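TRNA endonuclease VMS1 (Saccharomyces cerevisiae, PDB 5WHG) cleaves polypeptidyl-tRNAs downstream of ribosome-associated quality control, releasing incompletely made polypeptides for degradation, through a protein whose zinc finger and 60S-binding VLRF1 domain lie in this chain. Local coordinates at residues V72-R77 with F248-K252; I207-F211 with W303-K309; H217-A221 with R348-L354; I242-F248 with L354-C359; K180-N184 with D311-I315. One frame throughout, in Å; residues are numbered along the deposited sequence.

Contact 1: V72-R77 with F248-K252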
# COMPACT_ATOMS: atom_id res chain seq x y z
N VAL A 72 -11.46 10.05 8.51
CA VAL A 72 -10.68 9.66 7.34
C VAL A 72 -11.53 8.80 6.42
O VAL A 72 -11.64 9.06 5.22
CB VAL A 72 -9.40 8.92 7.76
CG1 VAL A 72 -8.84 8.15 6.59
CG2 VAL A 72 -8.35 9.88 8.28
N LYS A 73 -12.14 7.76 6.99
CA LYS A 73 -13.01 6.88 6.22
C LYS A 73 -14.15 7.67 5.57
O LYS A 73 -14.37 7.56 4.36
CB LYS A 73 -13.56 5.80 7.15
CG LYS A 73 -13.64 4.41 6.58
CD LYS A 73 -13.64 3.41 7.72
CE LYS A 73 -13.80 1.99 7.23
NZ LYS A 73 -14.24 1.09 8.34
N ARG A 74 -14.85 8.50 6.35
CA ARG A 74 -15.95 9.27 5.79
C ARG A 74 -15.50 10.12 4.61
O ARG A 74 -16.21 10.22 3.61
CB ARG A 74 -16.59 10.15 6.87
CG ARG A 74 -16.89 11.55 6.36
CD ARG A 74 -18.02 12.24 7.06
NE ARG A 74 -18.14 13.60 6.52
CZ ARG A 74 -19.06 14.46 6.92
NH1 ARG A 74 -19.94 14.10 7.84
NH2 ARG A 74 -19.11 15.68 6.39
N ASN A 75 -14.32 10.73 4.71
CA ASN A 75 -13.94 11.69 3.68
C ASN A 75 -13.35 10.99 2.46
O ASN A 75 -13.62 11.40 1.32
CB ASN A 75 -12.95 12.71 4.24
CG ASN A 75 -12.72 13.87 3.29
OD1 ASN A 75 -13.58 14.21 2.47
ND2 ASN A 75 -11.54 14.48 3.38
N LEU A 76 -12.56 9.93 2.67
CA LEU A 76 -12.12 9.10 1.54
C LEU A 76 -13.32 8.57 0.77
O LEU A 76 -13.33 8.61 -0.47
CB LEU A 76 -11.27 7.94 2.04
CG LEU A 76 -9.88 8.28 2.55
CD1 LEU A 76 -9.29 7.08 3.25
CD2 LEU A 76 -9.02 8.70 1.39
N ARG A 77 -14.34 8.07 1.47
CA ARG A 77 -15.55 7.51 0.90
C ARG A 77 -16.49 8.58 0.35
O ARG A 77 -17.56 8.24 -0.16
CB ARG A 77 -16.27 6.65 1.96
CG ARG A 77 -17.22 5.58 1.40
CD ARG A 77 -17.70 4.60 2.47
NE ARG A 77 -18.77 3.74 1.95
CZ ARG A 77 -18.58 2.54 1.39
NH1 ARG A 77 -17.37 2.03 1.25
NH2 ARG A 77 -19.63 1.84 0.95
N PHE A 248 -6.27 -1.75 7.78
CA PHE A 248 -7.06 -2.01 6.58
C PHE A 248 -8.40 -1.30 6.73
O PHE A 248 -9.24 -1.73 7.52
CB PHE A 248 -7.27 -3.50 6.33
CG PHE A 248 -6.10 -4.20 5.64
CD1 PHE A 248 -5.04 -3.48 5.11
CD2 PHE A 248 -6.08 -5.59 5.55
CE1 PHE A 248 -3.96 -4.14 4.50
CE2 PHE A 248 -5.02 -6.26 4.94
CZ PHE A 248 -3.95 -5.53 4.41
N LEU A 249 -8.59 -0.21 5.99
CA LEU A 249 -9.85 0.52 6.05
C LEU A 249 -10.99 -0.33 5.53
O LEU A 249 -12.09 -0.30 6.08
CB LEU A 249 -9.73 1.83 5.27
CG LEU A 249 -8.62 2.79 5.72
CD1 LEU A 249 -8.71 4.13 5.04
CD2 LEU A 249 -8.68 2.98 7.22
N GLU A 250 -10.75 -1.09 4.47
CA GLU A 250 -11.67 -2.13 4.02
C GLU A 250 -10.87 -3.38 3.68
O GLU A 250 -9.67 -3.32 3.39
CB GLU A 250 -12.50 -1.68 2.81
CG GLU A 250 -13.04 -0.26 2.86
CD GLU A 250 -14.27 -0.07 3.74
OE1 GLU A 250 -14.73 -1.06 4.36
OE2 GLU A 250 -14.78 1.07 3.82
N HIS A 251 -11.54 -4.53 3.70
CA HIS A 251 -10.89 -5.77 3.29
C HIS A 251 -11.97 -6.78 2.98
O HIS A 251 -12.99 -6.84 3.67
CB HIS A 251 -9.96 -6.31 4.37
CG HIS A 251 -10.69 -6.82 5.57
ND1 HIS A 251 -11.03 -8.15 5.72
CD2 HIS A 251 -11.20 -6.17 6.64
CE1 HIS A 251 -11.70 -8.30 6.85
NE2 HIS A 251 -11.82 -7.11 7.42
N LYS A 252 -11.74 -7.58 1.94
CA LYS A 252 -12.68 -8.63 1.54
C LYS A 252 -11.88 -9.84 1.08
O LYS A 252 -10.79 -9.69 0.53
CB LYS A 252 -13.60 -8.14 0.41
CG LYS A 252 -15.06 -8.59 0.54
CD LYS A 252 -15.87 -7.57 1.35
CE LYS A 252 -17.26 -8.09 1.71
NZ LYS A 252 -18.07 -7.11 2.49
O HOH W 1 -16.17 -0.01 6.27
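Glu250 OE2 draws Arg77 NH1 into a long salt bridge of 3.8 Å, while its hydrogen bond is shared with Tyr306 OH on the neighbouring helix 304-308. The carboxylate sits at a classic beta bulge, where Leu249 and Glu250 both face Ile222 on the adjoining strand, and the bulge meets the helix that leads out of the C2H2 zinc finger. Arg77 stays extended from CG to NE, which carries NH1 across to Glu250, and its guanidinium plane stands 56° from that of the carboxylate. The other oxygen, Glu250 OE1, takes a hydrogen bond from a water at 2.6 Å, and the same water accepts from Lys73 NZ at 3.0 Å. This bridge links two groups of opposite charge whose own atoms, Lys73 NZ and Glu250 OE1, stay 4.6 Å apart. The lysine chain runs straight beyond CG and passes its CE beside Leu249 O. On the apolar side, Leu249 turns toward the helix and lies crosswise to Leu76. Their methyls meet at 3.5 Å, CD1 of Leu249 to CD1 of Leu76, while Val72 CG1 lies farther from the same Leu249 methyl, at 4.3 Å.

Contact 2: I207-F211 with W303-K309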
# COMPACT_ATOMS: atom_id res chain seq x y z
N ILE A 207 -3.62 6.42 1.19
CA ILE A 207 -4.02 5.02 1.13
C ILE A 207 -3.44 4.37 -0.13
O ILE A 207 -3.15 5.05 -1.12
CB ILE A 207 -5.56 4.82 1.13
CG1 ILE A 207 -6.18 5.54 -0.08
CG2 ILE A 207 -6.16 5.20 2.49
CD1 ILE A 207 -7.68 5.42 -0.16
N SER A 208 -3.30 3.04 -0.07
CA SER A 208 -2.98 2.21 -1.22
C SER A 208 -3.95 1.04 -1.25
O SER A 208 -4.56 0.70 -0.23
CB SER A 208 -1.53 1.71 -1.17
OG SER A 208 -0.60 2.78 -1.25
N ALA A 209 -4.09 0.42 -2.42
CA ALA A 209 -4.94 -0.77 -2.54
C ALA A 209 -4.09 -2.03 -2.72
O ALA A 209 -2.97 -1.97 -3.23
CB ALA A 209 -5.94 -0.60 -3.70
N LEU A 210 -4.62 -3.18 -2.28
CA LEU A 210 -3.93 -4.46 -2.41
C LEU A 210 -4.91 -5.54 -2.86
O LEU A 210 -5.96 -5.73 -2.24
CB LEU A 210 -3.27 -4.88 -1.09
CG LEU A 210 -2.43 -3.86 -0.30
CD1 LEU A 210 -2.11 -4.40 1.10
CD2 LEU A 210 -1.15 -3.57 -1.00
N PHE A 211 -4.55 -6.25 -3.93
CA PHE A 211 -5.39 -7.25 -4.57
C PHE A 211 -4.54 -8.46 -4.95
O PHE A 211 -3.51 -8.31 -5.61
CB PHE A 211 -6.09 -6.67 -5.80
CG PHE A 211 -7.12 -5.61 -5.47
CD1 PHE A 211 -8.32 -5.96 -4.84
CD2 PHE A 211 -6.89 -4.27 -5.77
CE1 PHE A 211 -9.27 -5.00 -4.52
CE2 PHE A 211 -7.85 -3.30 -5.46
CZ PHE A 211 -9.04 -3.66 -4.83
N TRP A 303 -15.55 -0.03 -3.85
CA TRP A 303 -14.44 0.73 -3.30
C TRP A 303 -14.00 1.85 -4.21
O TRP A 303 -12.95 2.47 -3.96
CB TRP A 303 -13.25 -0.19 -3.00
CG TRP A 303 -13.47 -1.13 -1.87
CD1 TRP A 303 -14.52 -1.16 -1.00
CD2 TRP A 303 -12.62 -2.23 -1.51
NE1 TRP A 303 -14.37 -2.19 -0.09
CE2 TRP A 303 -13.21 -2.87 -0.39
CE3 TRP A 303 -11.41 -2.73 -2.01
CZ2 TRP A 303 -12.63 -3.97 0.24
CZ3 TRP A 303 -10.83 -3.82 -1.38
CH2 TRP A 303 -11.43 -4.43 -0.27
N GLU A 304 -14.76 2.14 -5.25
CA GLU A 304 -14.41 3.18 -6.22
C GLU A 304 -13.94 4.49 -5.60
O GLU A 304 -12.94 5.05 -6.08
CB GLU A 304 -15.63 3.36 -7.15
CG GLU A 304 -15.56 4.48 -8.20
CD GLU A 304 -16.77 4.43 -9.16
OE1 GLU A 304 -16.57 4.50 -10.39
OE2 GLU A 304 -17.92 4.27 -8.67
N PRO A 305 -14.59 5.05 -4.56
CA PRO A 305 -14.06 6.32 -4.00
C PRO A 305 -12.67 6.17 -3.44
O PRO A 305 -11.82 7.05 -3.65
CB PRO A 305 -15.08 6.68 -2.91
CG PRO A 305 -16.31 5.93 -3.26
CD PRO A 305 -15.88 4.68 -3.94
N TYR A 306 -12.42 5.06 -2.72
CA TYR A 306 -11.07 4.72 -2.24
C TYR A 306 -10.07 4.58 -3.39
O TYR A 306 -8.95 5.09 -3.29
CB TYR A 306 -11.10 3.41 -1.46
CG TYR A 306 -11.83 3.41 -0.16
CD1 TYR A 306 -11.39 4.18 0.91
CD2 TYR A 306 -12.92 2.59 0.04
CE1 TYR A 306 -12.03 4.16 2.11
CE2 TYR A 306 -13.56 2.55 1.25
CZ TYR A 306 -13.12 3.35 2.29
OH TYR A 306 -13.74 3.33 3.51
N LEU A 307 -10.44 3.82 -4.44
CA LEU A 307 -9.51 3.50 -5.53
C LEU A 307 -9.08 4.74 -6.31
O LEU A 307 -7.93 4.81 -6.78
CB LEU A 307 -10.12 2.46 -6.49
CG LEU A 307 -10.28 1.05 -5.87
CD1 LEU A 307 -11.08 0.03 -6.74
CD2 LEU A 307 -8.93 0.48 -5.49
N SER A 308 -9.95 5.73 -6.45
CA SER A 308 -9.53 6.91 -7.19
C SER A 308 -8.59 7.80 -6.39
O SER A 308 -7.87 8.61 -6.99
CB SER A 308 -10.76 7.69 -7.66
OG SER A 308 -11.55 8.02 -6.54
N LYS A 309 -8.52 7.62 -5.07
CA LYS A 309 -7.58 8.35 -4.23
C LYS A 309 -6.34 7.53 -3.83
O LYS A 309 -5.55 8.00 -3.00
CB LYS A 309 -8.28 8.85 -2.95
CG LYS A 309 -9.54 9.66 -3.19
CD LYS A 309 -10.27 9.90 -1.88
CE LYS A 309 -11.40 10.93 -2.03
NZ LYS A 309 -12.60 10.35 -2.69
O HOH W 2 -3.64 8.39 -1.14
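One face of the mixed sheet of the VLRF1 domain is packed here by the short helix 304-308, whose Tyr306 and Leu307 meet Ile207, Ala209 and Phe211 of strand 207-214. The axes of 207-211 and 304-308 approach to 8.6 Å, their directions 114° apart. Ile207 has CG1 between its backbone N and carbonyl carbon (chi1 59°), which sends CD1 to the Tyr306 carbonyl and to the edge of that ring, 4.1 Å from Tyr306 CD1. Leu307 CD2 settles between two neighbours, 3.6 Å from Ala209 CB and at the edge of the Phe211 ring, near its plane. Phe211 meets Trp303 rim to rim, Phe211 CE1 to Trp303 CZ3 at 3.7 Å, the planes 33° apart. At the start of the strand a water accepts from Ile207 N at 3.1 Å and lies 2.7 Å from Lys309 O, a likely bridge between the backbones. Leu210, pointing away, instead touches Leu354 and Trp358 of helix 351-362, so helices pack on both faces of the strand, as in a three-layer alpha/beta/alpha sandwich.

Contact 3: H217-A221 with R348-L354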
# COMPACT_ATOMS: atom_id res chain seq x y z
N HIS A 217 -9.44 -18.08 -5.51
CA HIS A 217 -9.38 -17.27 -4.30
C HIS A 217 -9.14 -15.81 -4.64
O HIS A 217 -8.37 -15.48 -5.56
CB HIS A 217 -8.27 -17.74 -3.35
CG HIS A 217 -8.40 -19.16 -2.91
ND1 HIS A 217 -9.23 -19.56 -1.88
CD2 HIS A 217 -7.79 -20.29 -3.36
CE1 HIS A 217 -9.13 -20.87 -1.72
NE2 HIS A 217 -8.27 -21.33 -2.60
N PHE A 218 -9.76 -14.94 -3.86
CA PHE A 218 -9.55 -13.50 -3.94
C PHE A 218 -9.33 -12.97 -2.53
O PHE A 218 -9.94 -13.46 -1.58
CB PHE A 218 -10.76 -12.81 -4.59
CG PHE A 218 -10.72 -11.33 -4.50
CD1 PHE A 218 -9.99 -10.58 -5.43
CD2 PHE A 218 -11.41 -10.66 -3.49
CE1 PHE A 218 -9.95 -9.17 -5.37
CE2 PHE A 218 -11.38 -9.24 -3.42
CZ PHE A 218 -10.65 -8.50 -4.36
N ALA A 219 -8.44 -11.99 -2.41
CA ALA A 219 -8.33 -11.12 -1.24
C ALA A 219 -7.99 -9.71 -1.70
O ALA A 219 -7.05 -9.52 -2.49
CB ALA A 219 -7.27 -11.62 -0.26
N GLY A 220 -8.76 -8.73 -1.24
CA GLY A 220 -8.45 -7.34 -1.50
C GLY A 220 -8.53 -6.54 -0.21
O GLY A 220 -9.19 -6.92 0.75
N ALA A 221 -7.81 -5.41 -0.20
CA ALA A 221 -7.87 -4.49 0.93
C ALA A 221 -7.53 -3.07 0.49
O ALA A 221 -6.79 -2.87 -0.47
CB ALA A 221 -6.94 -4.95 2.05
N ARG A 348 -1.01 -17.53 -0.93
CA ARG A 348 -2.40 -17.63 -1.32
C ARG A 348 -3.09 -16.30 -1.03
O ARG A 348 -2.64 -15.53 -0.19
CB ARG A 348 -3.08 -18.77 -0.56
CG ARG A 348 -2.09 -19.82 -0.01
CD ARG A 348 -2.78 -21.02 0.67
NE ARG A 348 -4.07 -20.65 1.27
CZ ARG A 348 -5.26 -21.03 0.78
NH1 ARG A 348 -5.32 -21.80 -0.30
NH2 ARG A 348 -6.38 -20.65 1.39
N PRO A 349 -4.14 -15.98 -1.74
CA PRO A 349 -4.89 -14.76 -1.40
C PRO A 349 -5.66 -14.92 -0.10
O PRO A 349 -6.70 -15.58 -0.05
CB PRO A 349 -5.82 -14.56 -2.60
CG PRO A 349 -5.14 -15.29 -3.72
CD PRO A 349 -4.48 -16.48 -3.08
N THR A 350 -5.12 -14.36 0.98
CA THR A 350 -5.83 -14.22 2.24
C THR A 350 -5.54 -12.83 2.78
O THR A 350 -4.60 -12.16 2.35
CB THR A 350 -5.42 -15.26 3.29
OG1 THR A 350 -4.28 -14.77 4.01
CG2 THR A 350 -5.05 -16.57 2.64
N VAL A 351 -6.36 -12.41 3.75
CA VAL A 351 -6.11 -11.11 4.37
C VAL A 351 -4.73 -11.07 5.01
O VAL A 351 -3.97 -10.11 4.84
CB VAL A 351 -7.23 -10.76 5.37
CG1 VAL A 351 -6.71 -9.83 6.41
CG2 VAL A 351 -8.34 -10.04 4.65
N LEU A 352 -4.37 -12.12 5.74
CA LEU A 352 -3.08 -12.09 6.40
C LEU A 352 -1.96 -11.97 5.36
O LEU A 352 -0.98 -11.24 5.58
CB LEU A 352 -2.90 -13.32 7.28
CG LEU A 352 -1.56 -13.33 8.02
CD1 LEU A 352 -1.61 -12.61 9.39
CD2 LEU A 352 -1.04 -14.73 8.15
N GLU A 353 -2.13 -12.60 4.20
CA GLU A 353 -1.13 -12.48 3.14
C GLU A 353 -1.06 -11.06 2.57
O GLU A 353 0.02 -10.60 2.20
CB GLU A 353 -1.41 -13.50 2.04
CG GLU A 353 -0.48 -13.41 0.83
CD GLU A 353 1.01 -13.57 1.18
OE1 GLU A 353 1.39 -14.61 1.77
OE2 GLU A 353 1.79 -12.64 0.86
N LEU A 354 -2.20 -10.37 2.49
CA LEU A 354 -2.19 -8.96 2.12
C LEU A 354 -1.38 -8.13 3.12
O LEU A 354 -0.66 -7.19 2.73
CB LEU A 354 -3.63 -8.45 2.02
CG LEU A 354 -4.48 -9.02 0.86
CD1 LEU A 354 -5.84 -8.38 0.79
CD2 LEU A 354 -3.77 -8.88 -0.49
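Pro349 presses its ring into the hollow between His217 and Ala219, two residues whose side chains rise from the same face of strand 217-224 in the VLRF1 sheet. Pro349 CG lies 4.0 Å from His217 CB, and Pro349 CB is equally far from Ala219 CB. The next bump, one turn into helix 351-362, is Leu354. Its CD1 lies over the Gly220 backbone, flanked by Ala219 CB at 3.7 Å and Ala221 CB at 3.8 Å. A chi1 of -68° turns the leucine branch back beside its own backbone N and points this methyl into the shallow groove between the two alanines. Shortening Leu354 to an alanine would probably leave that groove unfilled and strip both alanine methyls of their shared neighbour. Between the two bumps the chain turns into the helix, with Thr350 at the N-cap: its OG1 accepts a nearly straight bond from Glu353 N at 3.1 Å, while Ala219 CB packs against Thr350 N. At the outer end the arginine and histidine cross with their planes 73° apart, Arg348 NH2 lying over one face of the His217 ring, offset toward its rim, and Arg348 NH1 standing 3.8 Å from His217 NE2.

Contact 4: I242-F248 with L354-C359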
# COMPACT_ATOMS: atom_id res chain seq x y z
N ILE A 242 4.24 -6.09 14.17
CA ILE A 242 4.36 -5.36 12.92
C ILE A 242 3.10 -5.54 12.06
O ILE A 242 2.57 -4.58 11.49
CB ILE A 242 5.65 -5.80 12.20
CG1 ILE A 242 6.86 -5.25 12.96
CG2 ILE A 242 5.72 -5.31 10.77
CD1 ILE A 242 6.94 -3.73 12.97
N GLU A 243 2.58 -6.77 12.00
CA GLU A 243 1.34 -7.01 11.28
C GLU A 243 0.14 -6.41 12.01
O GLU A 243 -0.81 -5.93 11.37
CB GLU A 243 1.12 -8.51 11.07
CG GLU A 243 2.03 -9.13 10.02
CD GLU A 243 2.47 -10.54 10.41
OE1 GLU A 243 1.95 -11.07 11.42
OE2 GLU A 243 3.34 -11.11 9.71
N GLN A 244 0.17 -6.41 13.34
CA GLN A 244 -0.97 -5.90 14.08
C GLN A 244 -1.18 -4.40 13.90
O GLN A 244 -2.24 -3.89 14.28
CB GLN A 244 -0.81 -6.24 15.55
CG GLN A 244 -2.12 -6.46 16.24
CD GLN A 244 -1.94 -6.84 17.68
OE1 GLN A 244 -0.81 -7.09 18.13
NE2 GLN A 244 -3.03 -6.90 18.43
N ALA A 245 -0.22 -3.69 13.32
CA ALA A 245 -0.32 -2.25 13.15
C ALA A 245 -0.79 -1.85 11.76
O ALA A 245 -1.00 -0.66 11.50
CB ALA A 245 1.04 -1.59 13.45
N VAL A 246 -0.97 -2.82 10.85
CA VAL A 246 -1.50 -2.53 9.53
C VAL A 246 -2.97 -2.16 9.66
O VAL A 246 -3.77 -2.92 10.23
CB VAL A 246 -1.33 -3.74 8.59
CG1 VAL A 246 -1.88 -3.42 7.21
CG2 VAL A 246 0.12 -4.16 8.50
N ASN A 247 -3.35 -1.00 9.13
CA ASN A 247 -4.73 -0.53 9.22
C ASN A 247 -5.43 -0.72 7.88
O ASN A 247 -5.21 0.06 6.94
CB ASN A 247 -4.76 0.92 9.66
CG ASN A 247 -6.15 1.43 9.87
OD1 ASN A 247 -7.11 0.66 9.87
ND2 ASN A 247 -6.27 2.73 10.08
N PHE A 248 -6.27 -1.75 7.78
CA PHE A 248 -7.06 -2.01 6.58
C PHE A 248 -8.40 -1.30 6.73
O PHE A 248 -9.24 -1.73 7.52
CB PHE A 248 -7.27 -3.50 6.33
CG PHE A 248 -6.10 -4.20 5.64
CD1 PHE A 248 -5.04 -3.48 5.11
CD2 PHE A 248 -6.08 -5.59 5.55
CE1 PHE A 248 -3.96 -4.14 4.50
CE2 PHE A 248 -5.02 -6.26 4.94
CZ PHE A 248 -3.95 -5.53 4.41
N LEU A 354 -2.20 -10.37 2.49
CA LEU A 354 -2.19 -8.96 2.12
C LEU A 354 -1.38 -8.13 3.12
O LEU A 354 -0.66 -7.19 2.73
CB LEU A 354 -3.63 -8.45 2.02
CG LEU A 354 -4.48 -9.02 0.86
CD1 LEU A 354 -5.84 -8.38 0.79
CD2 LEU A 354 -3.77 -8.88 -0.49
N LYS A 355 -1.46 -8.47 4.42
CA LYS A 355 -0.69 -7.75 5.43
C LYS A 355 0.80 -8.09 5.33
O LYS A 355 1.66 -7.23 5.54
CB LYS A 355 -1.20 -8.07 6.83
CG LYS A 355 -2.66 -7.76 7.10
CD LYS A 355 -2.93 -7.83 8.61
CE LYS A 355 -4.32 -7.30 8.96
NZ LYS A 355 -4.46 -7.10 10.44
N LYS A 356 1.12 -9.37 5.07
CA LYS A 356 2.51 -9.75 4.83
C LYS A 356 3.09 -8.91 3.70
O LYS A 356 4.15 -8.30 3.84
CB LYS A 356 2.60 -11.25 4.51
CG LYS A 356 4.03 -11.83 4.22
CD LYS A 356 4.44 -11.77 2.72
CE LYS A 356 5.97 -11.79 2.52
NZ LYS A 356 6.40 -11.63 1.10
N ALA A 357 2.38 -8.87 2.57
CA ALA A 357 2.82 -8.09 1.43
C ALA A 357 3.01 -6.63 1.81
O ALA A 357 4.02 -6.02 1.45
CB ALA A 357 1.81 -8.22 0.29
N TRP A 358 2.05 -6.05 2.54
CA TRP A 358 2.17 -4.64 2.90
C TRP A 358 3.39 -4.39 3.78
O TRP A 358 4.16 -3.45 3.53
CB TRP A 358 0.91 -4.13 3.60
CG TRP A 358 1.00 -2.65 3.88
CD1 TRP A 358 1.01 -2.04 5.10
CD2 TRP A 358 1.13 -1.61 2.91
NE1 TRP A 358 1.13 -0.67 4.96
CE2 TRP A 358 1.21 -0.38 3.62
CE3 TRP A 358 1.19 -1.58 1.51
CZ2 TRP A 358 1.34 0.86 2.97
CZ3 TRP A 358 1.33 -0.35 0.86
CH2 TRP A 358 1.39 0.86 1.60
N CYS A 359 3.59 -5.21 4.81
CA CYS A 359 4.76 -5.00 5.67
C CYS A 359 6.04 -5.16 4.87
O CYS A 359 7.02 -4.44 5.11
CB CYS A 359 4.75 -5.97 6.84
SG CYS A 359 3.49 -5.63 8.09
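Apolar contacts gather round Cys359, where Ile242 and Val246 meet it. The sulfur lies among the aliphatic groups of the other segment: Cys359 SG is 3.5 Å from Ile242 CG2 and 3.7 Å from Val246 CG2. Placing SG anti to its carbonyl carbon (chi1 -71°) aims it at that cluster, where the CA of Glu243 is also close. The second branch of the valine, Val246 CG1, approaches Trp358 CD1 at 3.8 Å, the two side chains crossing at a slant. These contacts join helix 351-362, which packs on one face of the mixed VLRF1 sheet, to the weakly bonded helical turn 241-244 and the beginning of the outermost strand 247-255.

A second apolar group forms round the Phe248 ring, which also touches Leu210 and Ala221 on the sheet. Phe248 CZ meets Leu354 CB at 3.8 Å, and Phe248 CE2 meets Lys355 CG at 3.5 Å. An alanine in place of Phe248 is likely to open a gap between strand and helix, leaving Lys355 CG and Leu354 CB without the ring they pack on.

Of the charged groups, Lys355 runs extended beyond CG along the contact, and its NZ stands 5.9 Å from the Phe248 ring centroid, at most a weak cation-pi attraction. The same amino group has a weak, long ion pair with Glu239, whereas Glu243 OE1 accepts from Thr240 N.

Contact 5: K180-N184 with D311-I315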
# COMPACT_ATOMS: atom_id res chain seq x y z
N LYS A 180 11.38 0.04 -5.53
CA LYS A 180 11.13 1.04 -6.57
C LYS A 180 9.64 1.16 -6.88
O LYS A 180 9.17 2.26 -7.21
CB LYS A 180 11.90 0.69 -7.84
CG LYS A 180 13.38 0.98 -7.78
CD LYS A 180 14.18 0.09 -8.73
CE LYS A 180 13.98 0.45 -10.18
NZ LYS A 180 14.98 -0.24 -11.05
N SER A 181 8.90 0.05 -6.79
CA SER A 181 7.47 0.05 -7.05
C SER A 181 6.71 1.06 -6.20
O SER A 181 5.62 1.50 -6.61
CB SER A 181 6.92 -1.35 -6.80
OG SER A 181 7.47 -2.25 -7.73
N LEU A 182 7.23 1.43 -5.03
CA LEU A 182 6.51 2.35 -4.15
C LEU A 182 6.47 3.77 -4.70
O LEU A 182 5.58 4.54 -4.32
CB LEU A 182 7.14 2.39 -2.76
CG LEU A 182 6.81 1.35 -1.69
CD1 LEU A 182 7.31 1.88 -0.35
CD2 LEU A 182 5.31 1.06 -1.63
N PHE A 183 7.41 4.12 -5.58
CA PHE A 183 7.50 5.46 -6.13
C PHE A 183 6.65 5.63 -7.38
O PHE A 183 6.23 4.68 -8.04
CB PHE A 183 8.95 5.81 -6.44
CG PHE A 183 9.84 5.80 -5.23
CD1 PHE A 183 9.90 6.89 -4.39
CD2 PHE A 183 10.59 4.68 -4.92
CE1 PHE A 183 10.69 6.88 -3.27
CE2 PHE A 183 11.39 4.67 -3.81
CZ PHE A 183 11.44 5.77 -2.98
N ASN A 184 6.41 6.89 -7.70
CA ASN A 184 5.67 7.28 -8.89
C ASN A 184 6.67 7.54 -10.01
O ASN A 184 7.56 8.38 -9.86
CB ASN A 184 4.83 8.51 -8.56
CG ASN A 184 4.07 9.05 -9.76
OD1 ASN A 184 4.46 8.85 -10.92
ND2 ASN A 184 3.00 9.78 -9.49
N ASP A 311 -2.63 6.01 -3.79
CA ASP A 311 -1.28 6.19 -4.33
C ASP A 311 -0.95 5.09 -5.33
O ASP A 311 -0.69 5.35 -6.50
CB ASP A 311 -0.25 6.16 -3.18
CG ASP A 311 -0.07 7.52 -2.50
OD1 ASP A 311 -1.08 8.24 -2.30
OD2 ASP A 311 1.09 7.83 -2.12
N ASN A 312 -0.96 3.84 -4.86
CA ASN A 312 -0.66 2.67 -5.67
C ASN A 312 -1.78 1.66 -5.55
O ASN A 312 -2.46 1.57 -4.51
CB ASN A 312 0.66 2.02 -5.26
CG ASN A 312 1.85 2.96 -5.43
OD1 ASN A 312 2.20 3.36 -6.54
ND2 ASN A 312 2.47 3.30 -4.32
N ILE A 313 -1.97 0.89 -6.61
CA ILE A 313 -2.86 -0.26 -6.62
C ILE A 313 -2.03 -1.49 -7.00
O ILE A 313 -1.72 -1.71 -8.18
CB ILE A 313 -4.05 -0.05 -7.56
CG1 ILE A 313 -4.84 1.18 -7.11
CG2 ILE A 313 -4.93 -1.27 -7.59
CD1 ILE A 313 -5.74 1.84 -8.18
N PHE A 314 -1.65 -2.30 -6.00
CA PHE A 314 -0.84 -3.51 -6.19
C PHE A 314 -1.74 -4.72 -6.45
O PHE A 314 -2.61 -5.04 -5.64
CB PHE A 314 0.05 -3.78 -4.98
CG PHE A 314 1.18 -2.81 -4.83
CD1 PHE A 314 2.25 -2.82 -5.73
CD2 PHE A 314 1.18 -1.87 -3.80
CE1 PHE A 314 3.29 -1.90 -5.61
CE2 PHE A 314 2.23 -0.95 -3.68
CZ PHE A 314 3.27 -0.96 -4.58
N ILE A 315 -1.51 -5.40 -7.57
CA ILE A 315 -2.33 -6.53 -8.00
C ILE A 315 -1.43 -7.71 -8.33
O ILE A 315 -0.48 -7.56 -9.11
CB ILE A 315 -3.19 -6.19 -9.24
CG1 ILE A 315 -3.93 -4.88 -9.03
CG2 ILE A 315 -4.21 -7.29 -9.51
CD1 ILE A 315 -5.02 -4.67 -10.08
O HOH W 3 3.61 6.35 -5.68
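The 3-10 turn at 180-182, closed by the bond from Phe183 N to Lys180 O, brings the CA of Leu182 to 7.3 Å from the CA of Asn312. The turn follows strand 176-179 of the small antiparallel sheet, and Asn312 leads into strand 313-316 of the mixed VLRF1 sheet, so this contact joins the two sheets. Asn312 ND2 donates a weak hydrogen bond to Leu182 O at 3.3 Å, with an N-H...O angle of 158°. A water donates to the same carbonyl at 3.0 Å and, more weakly, to Asn312 OD1. That amide oxygen has its stronger partner in Lys340 NZ, which also bonds to Ser181 O and Phe183 O; the lysine thus ties the turn and the asparagine together from strand 339-340. Phe314 extends its ring toward the turn, chi1 of -71° setting it beside its own backbone N. Ser181 CB lies at the edge of that ring, near its plane, 3.9 Å from Phe314 CE1, while Leu182 CD2 approaches Phe314 CZ at 4.1 Å, the side chains crossing at about a right angle.

In the fold
From the N terminus, the zinc-finger helix opens contact 1, which closes at strand 247-255, after the first segments of contacts 5, 2 and 3 have gone by and where that of contact 4 ends, at the shared Phe248. It therefore crosses all of them. Contact 5 starts next, in the turn after strand 176-179 of the small antiparallel sheet, and ends at strand 313-316; contact 2, from strand 207-214 to helix 304-308, is nested inside it. Contacts 3 and 4 begin on strand 217-224 and at 242-248, and both end on helix 351-362, sharing Leu354 and crossing each other as well as contacts 2 and 5. All five reach the mixed sheet, binding the finger, two helices and the small sheet to it.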